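PDB 6A4D: oligoribonuclease from Colwellia psychrerythraea, which probably degrades short RNA oligonucleotides by hydrolysis, as an exonuclease of the RNase H-like clan. Local coordinates for residues 9-14 with 106-111; 135-140 with 172-177. The protein carries 1 engineered substitution. All coordinates share one frame; numbering follows the deposited sequence.

Contact 1. Residues 9-14 with 106-111; sequences SNLIWL and PMCGNS. With 9RC (5'-O-[(S)-hydroxy(4-nitrophenoxy)phosphoryl]thymidine), chain C.
Parallel strand pairing joins W13 of strand 11-18 to C108 of strand 107-109 in the buried middle of the mixed sheet. Two backbone hydrogen bonds hold the pair: C108 N gives to I12 O at 3.0 Å, a bent bond, and C108 O receives L14 N at 3.2 Å along a straighter path of 161°. The short segments are strongly twisted, 54° between their directions. On the face of the sheet that carries W13 and C108, the cysteine covers one face of the indole: its CB sits 3.6 Å from the centroid of the six-membered ring in a CH-pi contact, and SG stands over the five-membered ring, 4.4 Å from that centroid. C108 SG lies anti to the carbonyl carbon (chi1 -52°), which also brings it to 3.9 Å from L11 CB. Helix 163-180 packs on W13, and the indole NE1 is bonded to T36. I12 and M107 lie on the other face, where L14 CD2 meets M107 CG at 4.1 Å. Beyond C108 a water sits within hydrogen-bonding distance of both L14 O and C108 O. The backbone angles of G109 would jam a side chain against the preceding carbonyl; the chain then runs on to N110, whose CB and amide lie against the nitrophenyl ring of 9RC, OD1 3.1 Å from CAY and held by S170 OG, and to S111, whose OG donates to phosphate oxygen OAO at 3.0 Å. Parallel pairing of the first strand with the fourth, in a mixed sheet of order 3-2-1-4-5, belongs to the RNase H-like fold.

Contact 2. Residues 135-140 with 172-177; sequences LDVSTI and AELKVY. With 9RC (5'-O-[(S)-hydroxy(4-nitrophenoxy)phosphoryl]thymidine), chain C.
One wall of the 9RC pocket forms where helix 137-147, starting directly after strand 134-136, packs on helix 163-180. V137 and I140, one turn apart, point at the second helix. I140 CG2 lies over one face of the Y177 ring, 3.8 Å from its centroid, while I140 CD1 presses on L174 CD1 at 3.4 Å, tighter than usual for two carbons. V137 splits its branches: CG2 reaches L174 CB, and CG1, anti to the backbone N (chi1 168°), rests 3.5 Å from E173 CD, against the carboxylate. The extended E173 chain carries that group to the nitro end of the ligand, OE1 3.1 Å from nitro oxygen OBC. Its OE2 meets Y177 OH at a very short 2.5 Å and forms a salt bridge with K141; OE1 is bonded to N110 ND2. At the helix start D136 is the N-cap, its OD1 taking S138 N from above the carboxylate plane at 3.0 Å. S138 turns its side chain from the second helix; its OG accepts N110 ND2 and donates to 9RC OAO, a very short bond of doubtful exact length. Apolar contacts thus join the helices, while tyrosine, lysine and asparagine probably hold the carboxylate in place beside the nitro group.

Contacts 1 and 2 meet where strands 107-109 and 134-136 pair in the same sheet, their centres 10 Å apart, with strand 107-109 lying between strands 11-18 and 134-136. M107 O and L135 N, 2.9 Å apart, probably form a hydrogen bond that continues the sheet from one contact to the next. A second probable bond, S111 N to D136 OD1 at 2.8 Å, ties the residues after strand 107-109 to the start of helix 137-147. Both contacts deliver a serine to the same phosphate oxygen of 9RC, S111 from contact 1 and S138 from contact 2, and N110 bridges S138 and E173. Y132 and R133 of the second subunit also hydrogen-bond the ligand, placing this pocket at the dimer interface.

Contact 1. Residues 9-14 with 106-111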
ATOM      1  N   SER A   9       5.933  13.678  14.097  1.00 40.01           N
ATOM      2  CA  SER A   9       5.910  12.279  14.153  1.00 39.97           C
ATOM      3  C   SER A   9       4.469  11.796  14.325  1.00 37.43           C
ATOM      4  O   SER A   9       4.215  10.614  14.326  1.00 35.34           O
ATOM      5  CB  SER A   9       6.920  11.812  15.209  1.00 39.01           C
ATOM      6  OG  SER A   9       6.386  11.841  16.507  1.00 48.99           O
ATOM      7  N   ASN A  10       3.502  12.707  14.327  1.00 38.81           N
ATOM      8  CA  ASN A  10       2.103  12.299  14.360  1.00 35.72           C
ATOM      9  C   ASN A  10       1.659  11.431  13.121  1.00 32.21           C
ATOM     10  O   ASN A  10       2.101  11.602  12.022  1.00 27.75           O
ATOM     11  CB  ASN A  10       1.214  13.501  14.532  1.00 34.04           C
ATOM     12  CG  ASN A  10       1.434  14.215  15.863  1.00 41.63           C
ATOM     13  OD1 ASN A  10       1.948  13.629  16.854  1.00 43.56           O
ATOM     14  ND2 ASN A  10       1.035  15.477  15.903  1.00 42.88           N
ATOM     15  N   LEU A  11       0.779  10.495  13.371  1.00 31.47           N
ATOM     16  CA  LEU A  11       0.259   9.646  12.347  1.00 34.76           C
ATOM     17  C   LEU A  11      -1.193   9.992  11.996  1.00 32.20           C
ATOM     18  O   LEU A  11      -2.029  10.136  12.885  1.00 30.18           O
ATOM     19  CB  LEU A  11       0.400   8.205  12.816  1.00 29.56           C
ATOM     20  CG  LEU A  11       1.830   7.782  13.039  1.00 33.43           C
ATOM     21  CD1 LEU A  11       1.779   6.467  13.812  1.00 31.66           C
ATOM     22  CD2 LEU A  11       2.569   7.681  11.698  1.00 36.04           C
ATOM     23  N   ILE A  12      -1.489  10.021  10.695  1.00 35.69           N
ATOM     24  CA  ILE A  12      -2.891  10.139  10.147  1.00 30.13           C
ATOM     25  C   ILE A  12      -3.483   8.786   9.755  1.00 28.88           C
ATOM     26  O   ILE A  12      -3.000   8.100   8.794  1.00 29.51           O
ATOM     27  CB  ILE A  12      -2.914  11.038   8.911  1.00 34.05           C
ATOM     28  CG1 ILE A  12      -2.270  12.404   9.235  1.00 36.57           C
ATOM     29  CG2 ILE A  12      -4.361  11.224   8.462  1.00 34.64           C
ATOM     30  CD1 ILE A  12      -2.307  13.426   8.095  1.00 41.00           C
ATOM     31  N   TRP A  13      -4.500   8.379  10.511  1.00 24.34           N
ATOM     32  CA  TRP A  13      -5.217   7.160  10.293  1.00 28.37           C
ATOM     33  C   TRP A  13      -6.537   7.442   9.587  1.00 31.12           C
ATOM     34  O   TRP A  13      -7.245   8.347   9.959  1.00 30.19           O
ATOM     35  CB  TRP A  13      -5.550   6.487  11.602  1.00 30.08           C
ATOM     36  CG  TRP A  13      -4.337   6.100  12.316  1.00 30.58           C
ATOM     37  CD1 TRP A  13      -3.500   6.902  13.010  1.00 29.72           C
ATOM     38  CD2 TRP A  13      -3.820   4.815  12.392  1.00 31.70           C
ATOM     39  NE1 TRP A  13      -2.478   6.179  13.531  1.00 31.74           N
ATOM     40  CE2 TRP A  13      -2.657   4.881  13.187  1.00 30.46           C
ATOM     41  CE3 TRP A  13      -4.245   3.570  11.913  1.00 34.06           C
ATOM     42  CZ2 TRP A  13      -1.870   3.787  13.440  1.00 30.99           C
ATOM     43  CZ3 TRP A  13      -3.452   2.453  12.211  1.00 29.42           C
ATOM     44  CH2 TRP A  13      -2.285   2.581  12.953  1.00 29.62           C
ATOM     45  N   LEU A  14      -6.885   6.656   8.582  1.00 32.26           N
ATOM     46  CA  LEU A  14      -8.202   6.800   8.019  1.00 35.06           C
ATOM     47  C   LEU A  14      -8.841   5.542   7.543  1.00 38.05           C
ATOM     48  O   LEU A  14      -8.209   4.494   7.350  1.00 36.47           O
ATOM     49  CB  LEU A  14      -8.182   7.848   6.940  1.00 40.82           C
ATOM     50  CG  LEU A  14      -7.232   7.725   5.784  1.00 42.26           C
ATOM     51  CD1 LEU A  14      -7.850   6.835   4.751  1.00 45.39           C
ATOM     52  CD2 LEU A  14      -7.005   9.101   5.165  1.00 45.07           C
ATOM     53  N   PRO A 106       2.812   9.063   6.777  1.00 30.16           N
ATOM     54  CA  PRO A 106       2.177   8.139   5.850  1.00 30.85           C
ATOM     55  C   PRO A 106       0.668   8.049   6.131  1.00 29.61           C
ATOM     56  O   PRO A 106       0.203   8.537   7.114  1.00 31.55           O
ATOM     57  CB  PRO A 106       2.849   6.804   6.138  1.00 33.03           C
ATOM     58  CG  PRO A 106       3.202   6.882   7.614  1.00 36.32           C
ATOM     59  CD  PRO A 106       3.542   8.355   7.853  1.00 34.27           C
ATOM     60  N   MET A 107      -0.065   7.515   5.174  1.00 27.74           N
ATOM     61  CA  MET A 107      -1.433   7.120   5.340  1.00 26.98           C
ATOM     62  C   MET A 107      -1.484   5.784   6.049  1.00 23.40           C
ATOM     63  O   MET A 107      -0.883   4.852   5.575  1.00 23.94           O
ATOM     64  CB  MET A 107      -2.054   7.050   3.954  1.00 27.65           C
ATOM     65  CG  MET A 107      -3.535   7.181   3.987  1.00 32.73           C
ATOM     66  SD  MET A 107      -4.289   7.033   2.360  1.00 34.22           S
ATOM     67  CE  MET A 107      -3.878   8.628   1.629  1.00 39.23           C
ATOM     68  N   CYS A 108      -2.245   5.686   7.140  1.00 24.97           N
ATOM     69  CA  CYS A 108      -2.232   4.574   8.098  1.00 26.33           C
ATOM     70  C   CYS A 108      -3.525   3.830   8.208  1.00 22.95           C
ATOM     71  O   CYS A 108      -4.595   4.398   8.120  1.00 29.27           O
ATOM     72  CB  CYS A 108      -1.853   5.016   9.536  1.00 27.93           C
ATOM     73  SG  CYS A 108      -0.340   5.979   9.662  1.00 30.97           S
ATOM     74  N   GLY A 109      -3.407   2.512   8.273  1.00 26.22           N
ATOM     75  CA  GLY A 109      -4.567   1.590   8.385  1.00 27.49           C
ATOM     76  C   GLY A 109      -4.368   0.236   7.812  1.00 26.67           C
ATOM     77  O   GLY A 109      -3.288  -0.149   7.409  1.00 28.24           O
ATOM     78  N   ASN A 110      -5.433  -0.541   7.759  1.00 31.08           N
ATOM     79  CA  ASN A 110      -5.317  -1.902   7.247  1.00 32.55           C
ATOM     80  C   ASN A 110      -5.560  -1.822   5.737  1.00 32.85           C
ATOM     81  O   ASN A 110      -6.527  -1.241   5.340  1.00 31.84           O
ATOM     82  CB  ASN A 110      -6.383  -2.810   7.877  1.00 34.61           C
ATOM     83  CG  ASN A 110      -6.013  -3.289   9.275  1.00 35.14           C
ATOM     84  OD1 ASN A 110      -6.442  -2.721  10.277  1.00 36.25           O
ATOM     85  ND2 ASN A 110      -5.273  -4.386   9.343  1.00 36.32           N
ATOM     86  N   SER A 111      -4.723  -2.454   4.920  1.00 34.10           N
ATOM     87  CA  SER A 111      -4.856  -2.425   3.447  1.00 33.76           C
ATOM     88  C   SER A 111      -5.173  -1.006   2.977  1.00 32.11           C
ATOM     89  O   SER A 111      -6.043  -0.746   2.101  1.00 31.48           O
ATOM     90  CB  SER A 111      -5.874  -3.470   2.952  1.00 30.92           C
ATOM     91  OG  SER A 111      -5.285  -4.748   2.977  1.00 35.73           O
TER
HETATM   92  OAJ 9RC C 201      -9.193  -4.468  -1.423  1.00 67.83           O
HETATM   93  CAE 9RC C 201      -9.746  -5.550  -1.215  1.00 62.54           C
HETATM   94  NAI 9RC C 201      -9.817  -6.483  -2.238  1.00 57.51           N
HETATM   95  CAL 9RC C 201     -10.433  -7.722  -2.022  1.00 63.76           C
HETATM   96  OAS 9RC C 201     -10.473  -8.517  -2.968  1.00 65.90           O
HETATM   97  CAT 9RC C 201     -10.967  -8.031  -0.762  1.00 56.24           C
HETATM   98  CAU 9RC C 201     -11.579  -9.268  -0.500  1.00 55.79           C
HETATM   99  CAF 9RC C 201     -10.893  -7.075   0.236  1.00 56.34           C
HETATM  100  NAB 9RC C 201     -10.271  -5.832  -0.015  1.00 56.32           N
HETATM  101  CAA 9RC C 201     -10.186  -4.788   1.009  1.00 56.33           C
HETATM  102  OAC 9RC C 201      -9.267  -5.126   2.015  1.00 53.38           O
HETATM  103  CAD 9RC C 201     -11.505  -4.669   1.729  1.00 57.14           C
HETATM  104  CAH 9RC C 201     -11.106  -3.857   2.894  1.00 53.73           C
HETATM  105  OAK 9RC C 201     -11.270  -2.510   2.534  1.00 61.61           O
HETATM  106  CAG 9RC C 201      -9.635  -4.204   3.058  1.00 49.09           C
HETATM  107  CAR 9RC C 201      -9.481  -4.962   4.334  1.00 42.21           C
HETATM  108  OAQ 9RC C 201      -8.138  -5.421   4.351  1.00 39.71           O
HETATM  109  PAP 9RC C 201      -7.654  -6.307   5.564  1.00 34.48           P
HETATM  110  OAO 9RC C 201      -6.067  -6.407   5.350  1.00 38.25           O
HETATM  111  OAN 9RC C 201      -8.199  -7.663   5.325  1.00 41.36           O
HETATM  112  OAM 9RC C 201      -8.237  -5.466   6.747  1.00 43.76           O
HETATM  113  CAV 9RC C 201      -8.352  -5.477   8.132  1.00 69.60           C
HETATM  114  CAW 9RC C 201      -8.998  -4.365   8.785  1.00 77.86           C
HETATM  115  CAY 9RC C 201      -9.096  -4.298  10.222  1.00 88.39           C
HETATM  116  CBA 9RC C 201      -8.572  -5.354  11.031  1.00 91.46           C
HETATM  117  NBB 9RC C 201      -8.581  -5.435  12.415  1.00 95.04           N
HETATM  118  OBD 9RC C 201      -8.969  -6.805  13.210  1.00 75.75           O
HETATM  119  OBC 9RC C 201      -8.113  -4.363  13.140  1.00106.14           O
HETATM  120  CAZ 9RC C 201      -7.966  -6.411  10.345  1.00 78.30           C
HETATM  121  CAX 9RC C 201      -7.835  -6.505   8.939  1.00 60.27           C
HETATM  122  O   HOH W   1      -6.975   3.341   9.544  1.00 43.13           O
HETATM  123  O   HOH W   2      -7.580   1.074   7.705  1.00 60.81           O

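Contact 2. Residues 135-140 with 172-177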
ATOM      1  N   LEU A 135       1.456   3.251   5.919  1.00 30.00           N
ATOM      2  CA  LEU A 135       1.673   2.456   7.090  1.00 31.02           C
ATOM      3  C   LEU A 135       0.496   1.456   7.169  1.00 27.86           C
ATOM      4  O   LEU A 135      -0.595   1.757   7.587  1.00 25.49           O
ATOM      5  CB  LEU A 135       1.811   3.346   8.280  1.00 31.09           C
ATOM      6  CG  LEU A 135       2.330   2.649   9.525  1.00 34.99           C
ATOM      7  CD1 LEU A 135       2.570   3.670  10.609  1.00 38.29           C
ATOM      8  CD2 LEU A 135       1.364   1.590  10.054  1.00 34.31           C
ATOM      9  N   ASP A 136       0.770   0.269   6.692  1.00 28.60           N
ATOM     10  CA  ASP A 136      -0.235  -0.723   6.433  1.00 31.01           C
ATOM     11  C   ASP A 136      -0.135  -1.816   7.502  1.00 28.15           C
ATOM     12  O   ASP A 136       0.758  -2.600   7.461  1.00 25.47           O
ATOM     13  CB  ASP A 136      -0.029  -1.288   5.001  1.00 32.51           C
ATOM     14  CG  ASP A 136      -1.138  -2.256   4.577  1.00 36.21           C
ATOM     15  OD1 ASP A 136      -1.979  -2.622   5.424  1.00 37.36           O
ATOM     16  OD2 ASP A 136      -1.126  -2.708   3.395  1.00 44.21           O
ATOM     17  N   VAL A 137      -1.119  -1.879   8.394  1.00 25.65           N
ATOM     18  CA  VAL A 137      -1.129  -2.729   9.528  1.00 26.43           C
ATOM     19  C   VAL A 137      -1.269  -4.226   9.060  1.00 30.28           C
ATOM     20  O   VAL A 137      -0.751  -5.165   9.720  1.00 25.98           O
ATOM     21  CB  VAL A 137      -2.267  -2.287  10.472  1.00 29.34           C
ATOM     22  CG1 VAL A 137      -2.530  -3.326  11.572  1.00 33.08           C
ATOM     23  CG2 VAL A 137      -1.943  -0.914  11.064  1.00 29.21           C
ATOM     24  N   SER A 138      -1.886  -4.409   7.893  1.00 27.48           N
ATOM     25  CA  SER A 138      -2.041  -5.728   7.302  1.00 27.78           C
ATOM     26  C   SER A 138      -0.744  -6.280   6.763  1.00 25.82           C
ATOM     27  O   SER A 138      -0.639  -7.468   6.648  1.00 25.60           O
ATOM     28  CB  SER A 138      -3.071  -5.719   6.176  1.00 28.86           C
ATOM     29  OG  SER A 138      -4.276  -5.243   6.668  1.00 28.83           O
ATOM     30  N   THR A 139       0.236  -5.446   6.480  1.00 24.15           N
ATOM     31  CA  THR A 139       1.594  -5.941   6.236  1.00 26.42           C
ATOM     32  C   THR A 139       2.081  -6.667   7.447  1.00 24.32           C
ATOM     33  O   THR A 139       2.676  -7.732   7.336  1.00 24.07           O
ATOM     34  CB  THR A 139       2.557  -4.774   5.925  1.00 28.81           C
ATOM     35  OG1 THR A 139       2.331  -4.360   4.572  1.00 29.01           O
ATOM     36  CG2 THR A 139       4.054  -5.101   6.182  1.00 29.22           C
ATOM     37  N   ILE A 140       1.804  -6.113   8.616  1.00 28.96           N
ATOM     38  CA  ILE A 140       2.345  -6.673   9.872  1.00 30.28           C
ATOM     39  C   ILE A 140       1.531  -7.901  10.170  1.00 29.68           C
ATOM     40  O   ILE A 140       2.073  -8.875  10.604  1.00 24.72           O
ATOM     41  CB  ILE A 140       2.288  -5.690  11.070  1.00 32.41           C
ATOM     42  CG1 ILE A 140       3.070  -4.425  10.694  1.00 35.60           C
ATOM     43  CG2 ILE A 140       2.974  -6.302  12.324  1.00 30.51           C
ATOM     44  CD1 ILE A 140       2.516  -3.255  11.409  1.00 43.04           C
ATOM     45  N   ALA A 172      -5.761  -0.401  17.358  1.00 31.89           N
ATOM     46  CA  ALA A 172      -5.673  -1.377  18.418  1.00 33.96           C
ATOM     47  C   ALA A 172      -4.894  -2.572  17.949  1.00 31.75           C
ATOM     48  O   ALA A 172      -4.115  -3.099  18.713  1.00 35.50           O
ATOM     49  CB  ALA A 172      -7.059  -1.764  18.931  1.00 37.84           C
ATOM     50  N   GLU A 173      -5.085  -2.999  16.705  1.00 29.57           N
ATOM     51  CA  GLU A 173      -4.338  -4.138  16.192  1.00 28.21           C
ATOM     52  C   GLU A 173      -2.811  -3.882  16.228  1.00 28.78           C
ATOM     53  O   GLU A 173      -2.051  -4.740  16.587  1.00 25.20           O
ATOM     54  CB  GLU A 173      -4.776  -4.524  14.778  1.00 30.10           C
ATOM     55  CG  GLU A 173      -4.070  -5.766  14.207  1.00 29.11           C
ATOM     56  CD  GLU A 173      -4.456  -6.040  12.738  1.00 34.58           C
ATOM     57  OE1 GLU A 173      -5.379  -5.362  12.219  1.00 32.99           O
ATOM     58  OE2 GLU A 173      -3.814  -6.920  12.093  1.00 30.03           O
ATOM     59  N   LEU A 174      -2.404  -2.689  15.857  1.00 27.91           N
ATOM     60  CA  LEU A 174      -1.016  -2.297  15.797  1.00 27.34           C
ATOM     61  C   LEU A 174      -0.405  -2.178  17.195  1.00 26.53           C
ATOM     62  O   LEU A 174       0.758  -2.507  17.376  1.00 24.16           O
ATOM     63  CB  LEU A 174      -0.831  -1.005  14.992  1.00 26.53           C
ATOM     64  CG  LEU A 174       0.608  -0.494  14.847  1.00 27.79           C
ATOM     65  CD1 LEU A 174       1.519  -1.462  14.109  1.00 30.29           C
ATOM     66  CD2 LEU A 174       0.643   0.870  14.186  1.00 27.88           C
ATOM     67  N   LYS A 175      -1.224  -1.795  18.157  1.00 30.39           N
ATOM     68  CA  LYS A 175      -0.834  -1.706  19.581  1.00 34.55           C
ATOM     69  C   LYS A 175      -0.513  -3.092  20.108  1.00 29.60           C
ATOM     70  O   LYS A 175       0.475  -3.336  20.768  1.00 32.85           O
ATOM     71  CB  LYS A 175      -1.961  -1.093  20.388  1.00 34.64           C
ATOM     72  CG  LYS A 175      -1.988   0.393  20.474  1.00 44.11           C
ATOM     73  CD  LYS A 175      -2.779   0.817  21.733  1.00 53.39           C
ATOM     74  CE  LYS A 175      -2.744   2.339  22.014  1.00 59.41           C
ATOM     75  NZ  LYS A 175      -3.930   3.168  21.561  1.00 58.64           N
ATOM     76  N   VAL A 176      -1.343  -4.029  19.726  1.00 30.11           N
ATOM     77  CA  VAL A 176      -1.073  -5.396  20.018  1.00 28.02           C
ATOM     78  C   VAL A 176       0.261  -5.819  19.445  1.00 29.44           C
ATOM     79  O   VAL A 176       1.092  -6.416  20.185  1.00 28.65           O
ATOM     80  CB  VAL A 176      -2.265  -6.308  19.588  1.00 29.30           C
ATOM     81  CG1 VAL A 176      -1.894  -7.781  19.508  1.00 28.58           C
ATOM     82  CG2 VAL A 176      -3.419  -6.077  20.524  1.00 28.55           C
ATOM     83  N   TYR A 177       0.484  -5.576  18.154  1.00 28.67           N
ATOM     84  CA  TYR A 177       1.812  -5.963  17.567  1.00 29.27           C
ATOM     85  C   TYR A 177       2.966  -5.253  18.241  1.00 27.71           C
ATOM     86  O   TYR A 177       3.999  -5.823  18.493  1.00 26.50           O
ATOM     87  CB  TYR A 177       1.892  -5.686  16.045  1.00 29.46           C
ATOM     88  CG  TYR A 177       0.865  -6.415  15.225  1.00 28.47           C
ATOM     89  CD1 TYR A 177       0.551  -7.748  15.477  1.00 30.89           C
ATOM     90  CD2 TYR A 177       0.196  -5.768  14.190  1.00 28.60           C
ATOM     91  CE1 TYR A 177      -0.389  -8.423  14.726  1.00 32.49           C
ATOM     92  CE2 TYR A 177      -0.758  -6.425  13.430  1.00 28.79           C
ATOM     93  CZ  TYR A 177      -1.082  -7.735  13.725  1.00 31.93           C
ATOM     94  OH  TYR A 177      -2.020  -8.372  13.001  1.00 30.27           O
TER
HETATM   95  OAJ 9RC C 201      -9.193  -4.468  -1.423  1.00 67.83           O
HETATM   96  CAE 9RC C 201      -9.746  -5.550  -1.215  1.00 62.54           C
HETATM   97  NAI 9RC C 201      -9.817  -6.483  -2.238  1.00 57.51           N
HETATM   98  CAL 9RC C 201     -10.433  -7.722  -2.022  1.00 63.76           C
HETATM   99  OAS 9RC C 201     -10.473  -8.517  -2.968  1.00 65.90           O
HETATM  100  CAT 9RC C 201     -10.967  -8.031  -0.762  1.00 56.24           C
HETATM  101  CAU 9RC C 201     -11.579  -9.268  -0.500  1.00 55.79           C
HETATM  102  CAF 9RC C 201     -10.893  -7.075   0.236  1.00 56.34           C
HETATM  103  NAB 9RC C 201     -10.271  -5.832  -0.015  1.00 56.32           N
HETATM  104  CAA 9RC C 201     -10.186  -4.788   1.009  1.00 56.33           C
HETATM  105  OAC 9RC C 201      -9.267  -5.126   2.015  1.00 53.38           O
HETATM  106  CAD 9RC C 201     -11.505  -4.669   1.729  1.00 57.14           C
HETATM  107  CAH 9RC C 201     -11.106  -3.857   2.894  1.00 53.73           C
HETATM  108  OAK 9RC C 201     -11.270  -2.510   2.534  1.00 61.61           O
HETATM  109  CAG 9RC C 201      -9.635  -4.204   3.058  1.00 49.09           C
HETATM  110  CAR 9RC C 201      -9.481  -4.962   4.334  1.00 42.21           C
HETATM  111  OAQ 9RC C 201      -8.138  -5.421   4.351  1.00 39.71           O
HETATM  112  PAP 9RC C 201      -7.654  -6.307   5.564  1.00 34.48           P
HETATM  113  OAO 9RC C 201      -6.067  -6.407   5.350  1.00 38.25           O
HETATM  114  OAN 9RC C 201      -8.199  -7.663   5.325  1.00 41.36           O
HETATM  115  OAM 9RC C 201      -8.237  -5.466   6.747  1.00 43.76           O
HETATM  116  CAV 9RC C 201      -8.352  -5.477   8.132  1.00 69.60           C
HETATM  117  CAW 9RC C 201      -8.998  -4.365   8.785  1.00 77.86           C
HETATM  118  CAY 9RC C 201      -9.096  -4.298  10.222  1.00 88.39           C
HETATM  119  CBA 9RC C 201      -8.572  -5.354  11.031  1.00 91.46           C
HETATM  120  NBB 9RC C 201      -8.581  -5.435  12.415  1.00 95.04           N
HETATM  121  OBD 9RC C 201      -8.969  -6.805  13.210  1.00 75.75           O
HETATM  122  OBC 9RC C 201      -8.113  -4.363  13.140  1.00106.14           O
HETATM  123  CAZ 9RC C 201      -7.966  -6.411  10.345  1.00 78.30           C
HETATM  124  CAX 9RC C 201      -7.835  -6.505   8.939  1.00 60.27           C